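Replication protein A (PDB 3E0E) probably binds DNA in archaeal replication, this chain being one OB-fold domain cut from a longer protein. Local coordinates at residues Y3-L8 / G49-T54; A18-A23 / L42-D47; A70-Y75 / L83-D88. All blocks are in the same frame, centred on the assembly; numbering follows the deposited sequence.

From the N terminus, segment 3-8, with its short 3-10 turn at 5-7, comes first. Interaction 1 packs it on strand 49-56 and so closes the longest loop of the three. Interaction 2 is nested inside that loop and joins strands 12-29 and 37-46 as a beta hairpin. Interaction 3 opens only after interaction 1 has closed, and joins strands 69-78 and 83-87 as a second hairpin. The contacts also meet one another. Ile-5 N bonds to Asp-46 OD2, Ala-70 N to Ala-18 O, and Arg-52 forms a salt bridge with Glu-84. Strand 49-56 pairs antiparallel with 37-46 and parallel with 83-87, and so links the two hairpins round the curled sheet of the OB fold.

Interaction 1 of 3, residues Y3-L8 / G49-T54; sequences YKISEL and GSIRGT
Ile-5 and Ile-51 pack obliquely at the centre of this contact. Ile-5 CD1 lies 3.9 Å from Ile-51 CG2. The same Ile-5 CD1 reaches the backbone of the strand, 3.4 Å from Gly-49 O. The second branch of Ile-5, CG2, reaches the strand one residue on and also brushes Ile-51. It is anti to the backbone N, with CG1 set beside that N (chi1 -67°), and this spreads the two branches along the strand. CG2 of Ile-5 then sits 3.7 Å from Ser-50 O. Leu-8 adds a smaller touch from the far end of the turn. Its CD1 meets Ile-51 CD1 at 3.7 Å, the two side chains crossing at about a right angle. Ile-16 of strand 12-29 also packs on Ile-5 and Leu-8.

Gly-49 fits closely under the turn. A CB there would stand 3.6 Å from Ile-5 CG2, and the backbone angles of Gly-49 would also press it against the preceding carbonyl.

The other side of the turn is polar and hardly touches the strand. Ser-6 is exposed, and Ser-50 starts away from the turn. Within the turn itself, Lys-4 N donates to Glu-7 OE1 at 2.9 Å with an N-H...O angle of 162°. The oxygen is met on its anti side, 27° out of the carboxylate plane. Glu-7 N returns a bond to Lys-4 O. In the turn that leads into 49-54, Asp-46 OD2 accepts from Ile-5 N and Thr-48 OG1 is hydrogen-bonded to Ser-6 N.

Between the two segments, methyl groups meet methyl groups and backbone carbonyls. The contact thus rests on methyl packing, while the bonds of Lys-4, Ile-5 and Ser-6 probably set the shape and placing of the turn.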
loop_
_atom_site.group_PDB
_atom_site.type_symbol
_atom_site.label_atom_id
_atom_site.label_comp_id
_atom_site.label_asym_id
_atom_site.label_seq_id
_atom_site.Cartn_x
_atom_site.Cartn_y
_atom_site.Cartn_z
ATOM N N TYR A 3 -0.123 -4.118 -12.318
ATOM C CA TYR A 3 -0.696 -2.853 -12.737
ATOM C C TYR A 3 0.151 -1.643 -12.429
ATOM O O TYR A 3 0.939 -1.639 -11.484
ATOM C CB TYR A 3 -2.043 -2.642 -12.052
ATOM C CG TYR A 3 -3.186 -3.434 -12.629
ATOM C CD1 TYR A 3 -3.750 -3.083 -13.852
ATOM C CD2 TYR A 3 -3.740 -4.498 -11.929
ATOM C CE1 TYR A 3 -4.847 -3.766 -14.357
ATOM C CE2 TYR A 3 -4.840 -5.189 -12.426
ATOM C CZ TYR A 3 -5.390 -4.811 -13.635
ATOM O OH TYR A 3 -6.514 -5.444 -14.106
ATOM N N LYS A 4 -0.018 -0.618 -13.253
ATOM C CA LYS A 4 0.644 0.650 -13.020
ATOM C C LYS A 4 -0.453 1.371 -12.249
ATOM O O LYS A 4 -1.640 1.104 -12.459
ATOM C CB LYS A 4 0.944 1.364 -14.340
ATOM C CG LYS A 4 2.079 0.738 -15.139
ATOM C CD LYS A 4 3.401 0.845 -14.381
ATOM C CE LYS A 4 4.574 0.322 -15.196
ATOM N NZ LYS A 4 5.861 0.484 -14.457
ATOM N N ILE A 5 -0.074 2.264 -11.349
ATOM C CA ILE A 5 -1.058 2.975 -10.554
ATOM C C ILE A 5 -2.087 3.711 -11.410
ATOM O O ILE A 5 -3.251 3.801 -11.037
ATOM C CB ILE A 5 -0.362 3.955 -9.585
ATOM C CG1 ILE A 5 0.424 3.155 -8.537
ATOM C CG2 ILE A 5 -1.386 4.865 -8.924
ATOM C CD1 ILE A 5 1.294 4.001 -7.610
ATOM N N SER A 6 -1.664 4.214 -12.567
ATOM C CA SER A 6 -2.581 4.935 -13.447
ATOM C C SER A 6 -3.642 4.025 -14.063
ATOM O O SER A 6 -4.661 4.502 -14.563
ATOM C CB SER A 6 -1.804 5.628 -14.569
ATOM O OG SER A 6 -1.141 4.685 -15.395
ATOM N N GLU A 7 -3.409 2.716 -14.022
ATOM C CA GLU A 7 -4.349 1.764 -14.601
ATOM C C GLU A 7 -5.383 1.268 -13.602
ATOM O O GLU A 7 -6.359 0.622 -13.978
ATOM C CB GLU A 7 -3.587 0.570 -15.180
ATOM C CG GLU A 7 -2.498 0.962 -16.164
ATOM C CD GLU A 7 -1.730 -0.236 -16.694
ATOM O OE1 GLU A 7 -1.236 -1.040 -15.875
ATOM O OE2 GLU A 7 -1.613 -0.371 -17.931
ATOM N N LEU A 8 -5.172 1.568 -12.326
ATOM C CA LEU A 8 -6.102 1.126 -11.293
ATOM C C LEU A 8 -7.502 1.718 -11.447
ATOM O O LEU A 8 -7.663 2.854 -11.895
ATOM C CB LEU A 8 -5.550 1.471 -9.909
ATOM C CG LEU A 8 -4.212 0.815 -9.558
ATOM C CD1 LEU A 8 -3.756 1.312 -8.198
ATOM C CD2 LEU A 8 -4.355 -0.702 -9.567
ATOM N N GLY A 49 1.937 7.384 -11.377
ATOM C CA GLY A 49 1.093 8.073 -10.420
ATOM C C GLY A 49 1.364 7.693 -8.983
ATOM O O GLY A 49 2.369 7.054 -8.678
ATOM N N SER A 50 0.457 8.090 -8.099
ATOM C CA SER A 50 0.596 7.802 -6.681
ATOM C C SER A 50 -0.757 7.402 -6.106
ATOM O O SER A 50 -1.807 7.767 -6.639
ATOM C CB SER A 50 1.124 9.032 -5.947
ATOM O OG SER A 50 0.228 10.120 -6.084
ATOM N N ILE A 51 -0.729 6.655 -5.011
ATOM C CA ILE A 51 -1.961 6.210 -4.381
ATOM C C ILE A 51 -1.698 5.868 -2.919
ATOM O O ILE A 51 -0.585 5.491 -2.557
ATOM C CB ILE A 51 -2.506 4.969 -5.109
ATOM C CG1 ILE A 51 -3.882 4.586 -4.558
ATOM C CG2 ILE A 51 -1.524 3.807 -4.949
ATOM C CD1 ILE A 51 -4.553 3.484 -5.337
ATOM N N ARG A 52 -2.721 6.021 -2.086
ATOM C CA ARG A 52 -2.610 5.708 -0.667
ATOM C C ARG A 52 -2.830 4.213 -0.489
ATOM O O ARG A 52 -3.697 3.630 -1.133
ATOM C CB ARG A 52 -3.675 6.466 0.127
ATOM C CG ARG A 52 -3.651 6.204 1.622
ATOM C CD ARG A 52 -4.959 6.630 2.257
ATOM N NE ARG A 52 -4.905 6.598 3.713
ATOM C CZ ARG A 52 -5.957 6.387 4.498
ATOM N NH1 ARG A 52 -7.158 6.182 3.971
ATOM N NH2 ARG A 52 -5.808 6.387 5.815
ATOM N N GLY A 53 -2.030 3.600 0.374
ATOM C CA GLY A 53 -2.175 2.183 0.648
ATOM C C GLY A 53 -2.483 2.022 2.121
ATOM O O GLY A 53 -1.900 2.722 2.944
ATOM N N THR A 54 -3.401 1.124 2.464
ATOM C CA THR A 54 -3.741 0.918 3.864
ATOM C C THR A 54 -3.415 -0.496 4.346
ATOM O O THR A 54 -3.933 -1.489 3.830
ATOM C CB THR A 54 -5.233 1.227 4.136
ATOM O OG1 THR A 54 -6.062 0.429 3.284
ATOM C CG2 THR A 54 -5.520 2.701 3.879
#

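Interaction 2 of 3, residues A18-A23 / L42-D47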
loop_
_atom_site.group_PDB
_atom_site.type_symbol
_atom_site.label_atom_id
_atom_site.label_comp_id
_atom_site.label_asym_id
_atom_site.label_seq_id
_atom_site.Cartn_x
_atom_site.Cartn_y
_atom_site.Cartn_z
ATOM N N ALA A 18 5.483 -0.598 -6.347
ATOM C CA ALA A 18 5.667 0.824 -6.136
ATOM C C ALA A 18 6.594 1.217 -5.005
ATOM O O ALA A 18 6.812 0.467 -4.061
ATOM C CB ALA A 18 4.305 1.472 -5.919
ATOM N N GLU A 19 7.118 2.432 -5.118
ATOM C CA GLU A 19 8.010 3.010 -4.130
ATOM C C GLU A 19 7.209 3.564 -2.956
ATOM O O GLU A 19 6.179 4.212 -3.145
ATOM C CB GLU A 19 8.809 4.149 -4.776
ATOM C CG GLU A 19 9.499 5.072 -3.786
ATOM C CD GLU A 19 10.063 6.318 -4.442
ATOM O OE1 GLU A 19 10.580 7.185 -3.709
ATOM O OE2 GLU A 19 9.989 6.437 -5.684
ATOM N N VAL A 20 7.682 3.302 -1.745
ATOM C CA VAL A 20 7.029 3.823 -0.555
ATOM C C VAL A 20 7.594 5.237 -0.389
ATOM O O VAL A 20 8.756 5.415 -0.038
ATOM C CB VAL A 20 7.361 2.964 0.687
ATOM C CG1 VAL A 20 6.724 3.580 1.929
ATOM C CG2 VAL A 20 6.853 1.534 0.478
ATOM N N VAL A 21 6.769 6.235 -0.686
ATOM C CA VAL A 21 7.176 7.635 -0.587
ATOM C C VAL A 21 7.030 8.121 0.844
ATOM O O VAL A 21 7.764 9.001 1.304
ATOM C CB VAL A 21 6.311 8.519 -1.497
ATOM C CG1 VAL A 21 6.730 9.981 -1.359
ATOM C CG2 VAL A 21 6.437 8.052 -2.938
ATOM N N THR A 22 6.067 7.548 1.549
ATOM C CA THR A 22 5.841 7.925 2.931
ATOM C C THR A 22 5.180 6.782 3.672
ATOM O O THR A 22 4.433 5.998 3.092
ATOM C CB THR A 22 4.932 9.164 3.043
ATOM O OG1 THR A 22 5.455 10.223 2.232
ATOM C CG2 THR A 22 4.866 9.638 4.487
ATOM N N ALA A 23 5.487 6.687 4.958
ATOM C CA ALA A 23 4.913 5.671 5.824
ATOM C C ALA A 23 4.469 6.456 7.051
ATOM O O ALA A 23 5.288 7.088 7.713
ATOM C CB ALA A 23 5.965 4.637 6.193
ATOM N N LEU A 42 0.334 4.168 3.906
ATOM C CA LEU A 42 1.530 4.336 3.095
ATOM C C LEU A 42 1.164 5.183 1.893
ATOM O O LEU A 42 0.022 5.161 1.441
ATOM C CB LEU A 42 2.035 2.992 2.559
ATOM C CG LEU A 42 2.381 1.873 3.538
ATOM C CD1 LEU A 42 2.914 0.662 2.766
ATOM C CD2 LEU A 42 3.411 2.376 4.528
ATOM N N PHE A 43 2.116 5.958 1.393
ATOM C CA PHE A 43 1.858 6.708 0.180
ATOM C C PHE A 43 2.781 6.029 -0.816
ATOM O O PHE A 43 3.997 6.001 -0.636
ATOM C CB PHE A 43 2.196 8.191 0.317
ATOM C CG PHE A 43 1.584 9.031 -0.764
ATOM C CD1 PHE A 43 2.376 9.647 -1.723
ATOM C CD2 PHE A 43 0.200 9.158 -0.853
ATOM C CE1 PHE A 43 1.801 10.379 -2.760
ATOM C CE2 PHE A 43 -0.385 9.886 -1.886
ATOM C CZ PHE A 43 0.418 10.497 -2.842
ATOM N N LEU A 44 2.183 5.459 -1.853
ATOM C CA LEU A 44 2.918 4.710 -2.864
ATOM C C LEU A 44 2.988 5.442 -4.189
ATOM O O LEU A 44 2.058 6.150 -4.561
ATOM C CB LEU A 44 2.233 3.363 -3.057
ATOM C CG LEU A 44 2.091 2.546 -1.769
ATOM C CD1 LEU A 44 1.084 1.437 -1.982
ATOM C CD2 LEU A 44 3.444 1.987 -1.360
ATOM N N LYS A 45 4.084 5.248 -4.913
ATOM C CA LYS A 45 4.252 5.910 -6.197
ATOM C C LYS A 45 5.039 5.073 -7.192
ATOM O O LYS A 45 5.929 4.321 -6.809
ATOM C CB LYS A 45 4.990 7.243 -6.002
ATOM C CG LYS A 45 5.260 7.993 -7.304
ATOM C CD LYS A 45 6.120 9.239 -7.109
ATOM C CE LYS A 45 7.564 8.888 -6.778
ATOM N NZ LYS A 45 8.459 10.086 -6.826
ATOM N N ASP A 46 4.677 5.178 -8.467
ATOM C CA ASP A 46 5.429 4.515 -9.524
ATOM C C ASP A 46 5.597 5.561 -10.618
ATOM O O ASP A 46 5.325 6.735 -10.371
ATOM C CB ASP A 46 4.756 3.222 -10.041
ATOM C CG ASP A 46 3.396 3.440 -10.684
ATOM O OD1 ASP A 46 3.027 4.572 -11.052
ATOM O OD2 ASP A 46 2.691 2.423 -10.846
ATOM N N ASP A 47 6.047 5.167 -11.806
ATOM C CA ASP A 47 6.259 6.150 -12.863
ATOM C C ASP A 47 4.998 6.698 -13.519
ATOM O O ASP A 47 5.088 7.527 -14.425
ATOM C CB ASP A 47 7.194 5.582 -13.943
ATOM C CG ASP A 47 6.654 4.320 -14.589
ATOM O OD1 ASP A 47 7.288 3.830 -15.552
ATOM O OD2 ASP A 47 5.605 3.811 -14.142
HETATM O O HOH W 1 8.623 5.543 -8.125
HETATM O O HOH W 2 11.055 9.260 -6.126
#
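Glu-19 and Lys-45 form an antiparallel hydrogen-bonded pair, with Glu-19 N to Lys-45 O at 2.8 Å and a return bond from Lys-45 N. Phe-43 O takes Val-21 N at 2.8 Å and, weakly, Thr-22 N at 3.4 Å. Phe-43 N bonds back to Thr-22 O. Val-21 and Thr-22 opposite Phe-43 make a classic beta bulge.

On the face of Val-20, Ala-23, Leu-42 and Leu-44, Val-20 CG2 meets Leu-44 CD2 at 3.9 Å, and Leu-42 CD2 touches Ala-23 CB. At the bulge Val-21 CB lies at the edge of the Phe-43 ring, near its plane. Val-21 CG2 is tight against Lys-45 CB at 3.5 Å.

The charged contact is indirect. Glu-19 and Lys-45 point the same way side by side. The Lys-45 chain folds over at its third torsion (71°), which brings CE beside Glu-19 OE2 but leaves NZ 4.1 Å from it, beyond a salt bridge. One water donates to Glu-19 OE2 and accepts from Lys-45 NZ. A second donates to Glu-19 OE2 and weakly to Lys-45 O.

The chemistry implies that the backbone and this aliphatic face hold the hairpin, while the opposite charges probably add a softer, water-mediated attraction.

Interaction 3 of 3, residues A70-Y75 / L83-D88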
loop_
_atom_site.group_PDB
_atom_site.type_symbol
_atom_site.label_atom_id
_atom_site.label_comp_id
_atom_site.label_asym_id
_atom_site.label_seq_id
_atom_site.Cartn_x
_atom_site.Cartn_y
_atom_site.Cartn_z
ATOM N N ALA A 70 7.987 -1.879 -3.054
ATOM C CA ALA A 70 7.194 -3.005 -2.611
ATOM C C ALA A 70 6.186 -3.535 -3.609
ATOM O O ALA A 70 5.702 -2.807 -4.478
ATOM C CB ALA A 70 6.479 -2.628 -1.315
ATOM N N GLU A 71 5.889 -4.824 -3.470
ATOM C CA GLU A 71 4.890 -5.485 -4.292
ATOM C C GLU A 71 3.665 -5.458 -3.397
ATOM O O GLU A 71 3.622 -6.132 -2.370
ATOM C CB GLU A 71 5.287 -6.929 -4.580
ATOM C CG GLU A 71 4.363 -7.602 -5.576
ATOM C CD GLU A 71 4.839 -8.983 -5.973
ATOM O OE1 GLU A 71 4.265 -9.556 -6.923
ATOM O OE2 GLU A 71 5.784 -9.493 -5.336
ATOM N N VAL A 72 2.677 -4.662 -3.785
ATOM C CA VAL A 72 1.463 -4.506 -3.000
ATOM C C VAL A 72 0.252 -5.063 -3.727
ATOM O O VAL A 72 -0.084 -4.602 -4.808
ATOM C CB VAL A 72 1.196 -3.013 -2.705
ATOM C CG1 VAL A 72 -0.046 -2.870 -1.863
ATOM C CG2 VAL A 72 2.396 -2.389 -2.003
ATOM N N SER A 73 -0.404 -6.048 -3.123
ATOM C CA SER A 73 -1.590 -6.653 -3.715
ATOM C C SER A 73 -2.784 -6.269 -2.861
ATOM O O SER A 73 -2.720 -6.345 -1.640
ATOM C CB SER A 73 -1.451 -8.174 -3.745
ATOM O OG SER A 73 -0.312 -8.563 -4.489
ATOM N N GLY A 74 -3.871 -5.853 -3.495
ATOM C CA GLY A 74 -5.026 -5.465 -2.717
ATOM C C GLY A 74 -6.232 -5.068 -3.535
ATOM O O GLY A 74 -6.267 -5.268 -4.749
ATOM N N TYR A 75 -7.210 -4.489 -2.847
ATOM C CA TYR A 75 -8.466 -4.061 -3.446
ATOM C C TYR A 75 -8.481 -2.543 -3.540
ATOM O O TYR A 75 -8.198 -1.855 -2.563
ATOM C CB TYR A 75 -9.624 -4.532 -2.567
ATOM C CG TYR A 75 -10.989 -4.333 -3.168
ATOM C CD1 TYR A 75 -11.468 -5.194 -4.150
ATOM C CD2 TYR A 75 -11.810 -3.288 -2.747
ATOM C CE1 TYR A 75 -12.733 -5.025 -4.697
ATOM C CE2 TYR A 75 -13.078 -3.108 -3.289
ATOM C CZ TYR A 75 -13.531 -3.983 -4.262
ATOM O OH TYR A 75 -14.790 -3.822 -4.791
ATOM N N LEU A 83 -8.558 7.483 -5.027
ATOM C CA LEU A 83 -8.487 6.036 -4.918
ATOM C C LEU A 83 -7.478 5.625 -3.861
ATOM O O LEU A 83 -6.534 6.356 -3.566
ATOM C CB LEU A 83 -8.094 5.415 -6.263
ATOM C CG LEU A 83 -9.064 5.604 -7.431
ATOM C CD1 LEU A 83 -8.483 4.955 -8.679
ATOM C CD2 LEU A 83 -10.413 4.992 -7.090
ATOM N N GLU A 84 -7.697 4.451 -3.282
ATOM C CA GLU A 84 -6.803 3.910 -2.270
ATOM C C GLU A 84 -6.781 2.408 -2.464
ATOM O O GLU A 84 -7.720 1.832 -3.013
ATOM C CB GLU A 84 -7.310 4.213 -0.861
ATOM C CG GLU A 84 -7.677 5.658 -0.602
ATOM C CD GLU A 84 -8.023 5.902 0.855
ATOM O OE1 GLU A 84 -8.593 4.988 1.487
ATOM O OE2 GLU A 84 -7.734 7.007 1.364
ATOM N N ILE A 85 -5.710 1.768 -2.027
ATOM C CA ILE A 85 -5.633 0.327 -2.156
ATOM C C ILE A 85 -5.567 -0.298 -0.767
ATOM O O ILE A 85 -4.665 0.002 0.022
ATOM C CB ILE A 85 -4.412 -0.091 -3.014
ATOM C CG1 ILE A 85 -4.348 -1.616 -3.117
ATOM C CG2 ILE A 85 -3.127 0.491 -2.428
ATOM C CD1 ILE A 85 -3.426 -2.115 -4.213
ATOM N N SER A 86 -6.553 -1.140 -0.465
ATOM C CA SER A 86 -6.614 -1.837 0.814
ATOM C C SER A 86 -5.704 -3.031 0.602
ATOM O O SER A 86 -5.988 -3.903 -0.219
ATOM C CB SER A 86 -8.041 -2.288 1.117
ATOM O OG SER A 86 -8.137 -2.795 2.435
ATOM N N VAL A 87 -4.599 -3.057 1.335
ATOM C CA VAL A 87 -3.611 -4.108 1.175
ATOM C C VAL A 87 -3.976 -5.476 1.718
ATOM O O VAL A 87 -4.338 -5.621 2.893
ATOM C CB VAL A 87 -2.262 -3.684 1.792
ATOM C CG1 VAL A 87 -1.193 -4.715 1.475
ATOM C CG2 VAL A 87 -1.860 -2.325 1.252
ATOM N N ASP A 88 -3.882 -6.473 0.842
ATOM C CA ASP A 88 -4.145 -7.869 1.192
ATOM C C ASP A 88 -2.799 -8.524 1.484
ATOM O O ASP A 88 -2.671 -9.346 2.389
ATOM C CB ASP A 88 -4.810 -8.606 0.026
ATOM C CG ASP A 88 -6.244 -8.172 -0.197
ATOM O OD1 ASP A 88 -6.747 -8.353 -1.322
ATOM O OD2 ASP A 88 -6.868 -7.664 0.758
#
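The flat peptide between Ser-73 and Gly-74 has Ile-85 over one face, where Ile-85 CD1 stands 3.8 Å from Gly-74 N. Asp-88 comes from the opposite side of the strand. Its flat carboxylate turns one face to Gly-74, with OD1 of Asp-88 3.6 Å from Gly-74 CA. The Tyr-75 ring leads away from 83-88, and its OH bonds to Asn-11 OD1.

Gly-74 leaves no space for a side chain. A CB there would clash with Ser-86 O, 2.1 Å away. As it is, Gly-74 CA makes a CA-H...O contact with Ser-86 O at 3.1 Å.

Three backbone bonds tie the two segments. Tyr-75 and Ser-86 form an antiparallel hydrogen-bonded pair, with Tyr-75 N to Ser-86 O at 3.0 Å and Ser-86 N to Tyr-75 O at 2.8 Å. At the corner, Asp-88 N donates to Ser-73 O at 2.7 Å.

The side chains of Val-72, Ile-85 and Val-87 pack together as an apolar cluster. Val-72 CG1 meets Val-87 CG2 at 3.6 Å, the two crossing at about a right angle. CG1 of Ile-85 is anti to the backbone N (chi1 179°), which carries CD1 on toward Gly-74 and Val-72. With an alanine here, the Gly-74 peptide would probably lose the cover on one face and Val-72 would lose a neighbour. Ile-16 and Ile-90 also pack on Val-72. Glu-84 looks elsewhere, to its salt bridge with Arg-52.

The short segments 70-75 and 83-87 cross at 106° between their N-to-C directions, and the chain turns a corner at Asp-88. A hairpin crossed this steeply, with a corner at its end that leads to strand 89-92, is consistent with the closed, curled beta barrel of the OB fold.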